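Local coordinates for protein putative peptidase M23 (Pseudomonas aeruginosa PAO1, PDB 2HSI) that is of unknown function but binds a zinc ion and probably acts as a metalloendopeptidase of the M23 family, at residues 51-56 against 70-75. Sequence-based numbering, arbitrary orientation.
Sequences PRAFYQ and WIAVVG
With CG anti to the backbone N (chi1 177°), the ring of Tyr-55 reaches Val-74, whose CG1 is likewise anti to its own N. The contact belongs to the N-terminal domain of the M23 family, here an antiparallel beta sheet in which strand 58-64 lies between strands 52-55 and 70-75. The outer two of these three, 52-55 and 70-75, run roughly parallel, their axes 8.5 Å apart at closest approach and inclined by 29°. No hydrogen bond joins them directly, and three pairs of side chains make the packing over the shared neighbour. Tyr-55 CD2 lies 3.5 Å from Val-74 CG1, the methyl meeting the ring obliquely and the two side chains crossing at about a right angle. Midway along the pair the packing is looser: Ala-53 CB and Ala-72 CB stand 4.4 Å apart, beside Val-62 and Leu-87 respectively. The buried hydroxyl Tyr-55 OH hydrogen-bonds Gln-85 OE1, and NE1 of the partly exposed Trp-70 hydrogen-bonds Gly-48 O, which should limit rotation of the indole. Against that indole Pro-51 makes a CH-pi contact: its CD sits over one face, 3.5 Å from the centroid of the Trp-70 five-membered ring and 12° off the normal.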
ATOM      1  N   PRO A  51      -7.209  19.411  -3.919  1.00 20.54           N
ATOM      2  CA  PRO A  51      -6.035  19.567  -4.750  1.00 16.91           C
ATOM      3  C   PRO A  51      -5.534  18.201  -5.213  1.00 14.69           C
ATOM      4  O   PRO A  51      -5.912  17.172  -4.640  1.00 15.18           O
ATOM      5  CB  PRO A  51      -5.028  20.203  -3.798  1.00 14.49           C
ATOM      6  CG  PRO A  51      -5.388  19.695  -2.465  1.00 15.11           C
ATOM      7  CD  PRO A  51      -6.882  19.474  -2.485  1.00 18.79           C
ATOM      8  N   ARG A  52      -4.671  18.200  -6.217  1.00 14.13           N
ATOM      9  CA  ARG A  52      -3.943  16.987  -6.579  1.00 17.14           C
ATOM     10  C   ARG A  52      -2.481  17.167  -6.145  1.00 15.99           C
ATOM     11  O   ARG A  52      -1.970  18.284  -6.115  1.00 17.76           O
ATOM     12  CB  ARG A  52      -4.011  16.741  -8.079  1.00 15.32           C
ATOM     13  CG  ARG A  52      -5.340  16.204  -8.582  1.00 23.44           C
ATOM     14  CD  ARG A  52      -5.195  15.743 -10.036  1.00 22.78           C
ATOM     15  NE  ARG A  52      -6.307  14.895 -10.463  1.00 37.04           N
ATOM     16  CZ  ARG A  52      -7.270  15.271 -11.305  1.00 50.15           C
ATOM     17  NH1 ARG A  52      -7.269  16.487 -11.838  1.00 40.95           N
ATOM     18  NH2 ARG A  52      -8.236  14.423 -11.626  1.00 60.80           N
ATOM     19  N   ALA A  53      -1.821  16.070  -5.797  1.00 16.96           N
ATOM     20  CA  ALA A  53      -0.432  16.139  -5.337  1.00 13.17           C
ATOM     21  C   ALA A  53       0.384  15.044  -6.007  1.00 17.82           C
ATOM     22  O   ALA A  53      -0.156  14.006  -6.361  1.00 15.29           O
ATOM     23  CB  ALA A  53      -0.363  16.006  -3.830  1.00 15.98           C
ATOM     24  N   PHE A  54       1.681  15.300  -6.181  1.00 16.92           N
ATOM     25  CA  PHE A  54       2.593  14.403  -6.895  1.00 17.79           C
ATOM     26  C   PHE A  54       3.917  14.361  -6.151  1.00 14.21           C
ATOM     27  O   PHE A  54       4.435  15.408  -5.745  1.00 14.35           O
ATOM     28  CB  PHE A  54       2.836  14.884  -8.333  1.00 20.79           C
ATOM     29  CG  PHE A  54       1.628  14.797  -9.221  1.00 17.90           C
ATOM     30  CD1 PHE A  54       1.407  13.664  -9.997  1.00 19.88           C
ATOM     31  CD2 PHE A  54       0.710  15.851  -9.289  1.00 18.36           C
ATOM     32  CE1 PHE A  54       0.296  13.578 -10.819  1.00 20.87           C
ATOM     33  CE2 PHE A  54      -0.403  15.765 -10.095  1.00 19.00           C
ATOM     34  CZ  PHE A  54      -0.611  14.632 -10.863  1.00 20.06           C
ATOM     35  N   TYR A  55       4.447  13.154  -5.964  1.00 18.92           N
ATOM     36  CA  TYR A  55       5.780  12.953  -5.387  1.00 13.87           C
ATOM     37  C   TYR A  55       6.617  12.089  -6.312  1.00 21.74           C
ATOM     38  O   TYR A  55       6.230  10.960  -6.631  1.00 17.68           O
ATOM     39  CB  TYR A  55       5.673  12.306  -4.006  1.00 13.38           C
ATOM     40  CG  TYR A  55       7.002  11.988  -3.338  1.00 18.90           C
ATOM     41  CD1 TYR A  55       7.965  12.993  -3.121  1.00 17.13           C
ATOM     42  CD2 TYR A  55       7.282  10.697  -2.884  1.00 23.48           C
ATOM     43  CE1 TYR A  55       9.175  12.706  -2.495  1.00 21.89           C
ATOM     44  CE2 TYR A  55       8.483  10.401  -2.256  1.00 19.57           C
ATOM     45  CZ  TYR A  55       9.426  11.409  -2.064  1.00 24.87           C
ATOM     46  OH  TYR A  55      10.607  11.109  -1.437  1.00 22.97           O
ATOM     47  N   GLN A  56       7.759  12.638  -6.741  1.00 23.29           N
ATOM     48  CA  GLN A  56       8.640  12.011  -7.744  1.00 25.01           C
ATOM     49  C   GLN A  56       7.888  11.672  -9.045  1.00 24.76           C
ATOM     50  O   GLN A  56       8.159  10.655  -9.685  1.00 28.52           O
ATOM     51  CB  GLN A  56       9.366  10.782  -7.150  1.00 22.70           C
ATOM     52  CG  GLN A  56      10.081  11.074  -5.813  1.00 29.39           C
ATOM     53  CD  GLN A  56      10.620   9.835  -5.092  1.00 32.46           C
ATOM     54  OE1 GLN A  56       9.966   8.794  -5.022  1.00 33.91           O
ATOM     55  NE2 GLN A  56      11.807   9.967  -4.518  1.00 28.58           N
ATOM     56  N   TRP A  70      -6.668  19.934   3.758  1.00 15.68           N
ATOM     57  CA  TRP A  70      -6.169  18.921   2.838  1.00 20.60           C
ATOM     58  C   TRP A  70      -4.731  18.531   3.158  1.00 18.19           C
ATOM     59  O   TRP A  70      -3.836  19.384   3.305  1.00 17.49           O
ATOM     60  CB  TRP A  70      -6.278  19.394   1.392  1.00 16.87           C
ATOM     61  CG  TRP A  70      -7.682  19.518   0.880  1.00 16.06           C
ATOM     62  CD1 TRP A  70      -8.363  20.682   0.614  1.00 18.40           C
ATOM     63  CD2 TRP A  70      -8.578  18.442   0.537  1.00 15.68           C
ATOM     64  NE1 TRP A  70      -9.625  20.389   0.135  1.00 21.59           N
ATOM     65  CE2 TRP A  70      -9.778  19.026   0.073  1.00 15.07           C
ATOM     66  CE3 TRP A  70      -8.473  17.041   0.561  1.00 15.86           C
ATOM     67  CZ2 TRP A  70     -10.880  18.253  -0.349  1.00 15.07           C
ATOM     68  CZ3 TRP A  70      -9.568  16.275   0.141  1.00 20.10           C
ATOM     69  CH2 TRP A  70     -10.756  16.889  -0.299  1.00 18.11           C
ATOM     70  N   ILE A  71      -4.520  17.227   3.280  1.00 16.10           N
ATOM     71  CA  ILE A  71      -3.191  16.689   3.548  1.00 18.53           C
ATOM     72  C   ILE A  71      -2.863  15.629   2.495  1.00 19.20           C
ATOM     73  O   ILE A  71      -3.763  14.976   1.965  1.00 17.02           O
ATOM     74  CB  ILE A  71      -3.071  16.092   4.990  1.00 16.36           C
ATOM     75  CG1 ILE A  71      -4.238  15.142   5.290  1.00 17.74           C
ATOM     76  CG2 ILE A  71      -2.987  17.203   6.055  1.00 17.82           C
ATOM     77  CD1 ILE A  71      -4.047  14.253   6.511  1.00 26.37           C
ATOM     78  N   ALA A  72      -1.579  15.495   2.164  1.00 17.06           N
ATOM     79  CA  ALA A  72      -1.117  14.340   1.387  1.00 14.69           C
ATOM     80  C   ALA A  72      -0.552  13.280   2.333  1.00 16.70           C
ATOM     81  O   ALA A  72       0.099  13.602   3.336  1.00 17.25           O
ATOM     82  CB  ALA A  72      -0.066  14.760   0.362  1.00 15.48           C
ATOM     83  N   VAL A  73      -0.808  12.013   2.021  1.00 17.98           N
ATOM     84  CA  VAL A  73      -0.282  10.888   2.792  1.00 18.72           C
ATOM     85  C   VAL A  73       0.648  10.175   1.822  1.00 18.65           C
ATOM     86  O   VAL A  73       0.187   9.501   0.894  1.00 16.04           O
ATOM     87  CB  VAL A  73      -1.419   9.958   3.318  1.00 14.71           C
ATOM     88  CG1 VAL A  73      -0.859   8.742   4.045  1.00 18.55           C
ATOM     89  CG2 VAL A  73      -2.347  10.725   4.257  1.00 18.57           C
ATOM     90  N   VAL A  74       1.951  10.381   2.024  1.00 16.90           N
ATOM     91  CA  VAL A  74       2.965  10.148   0.990  1.00 18.50           C
ATOM     92  C   VAL A  74       3.815   8.938   1.351  1.00 16.99           C
ATOM     93  O   VAL A  74       4.395   8.892   2.436  1.00 18.10           O
ATOM     94  CB  VAL A  74       3.916  11.387   0.824  1.00 16.28           C
ATOM     95  CG1 VAL A  74       4.868  11.212  -0.367  1.00 14.38           C
ATOM     96  CG2 VAL A  74       3.130  12.691   0.670  1.00 21.52           C
ATOM     97  N   GLY A  75       3.886   7.968   0.442  1.00 16.70           N
ATOM     98  CA  GLY A  75       4.757   6.807   0.624  1.00 16.52           C
ATOM     99  C   GLY A  75       6.189   7.152   0.237  1.00 17.32           C
ATOM    100  O   GLY A  75       6.420   7.723  -0.828  1.00 18.79           O
TER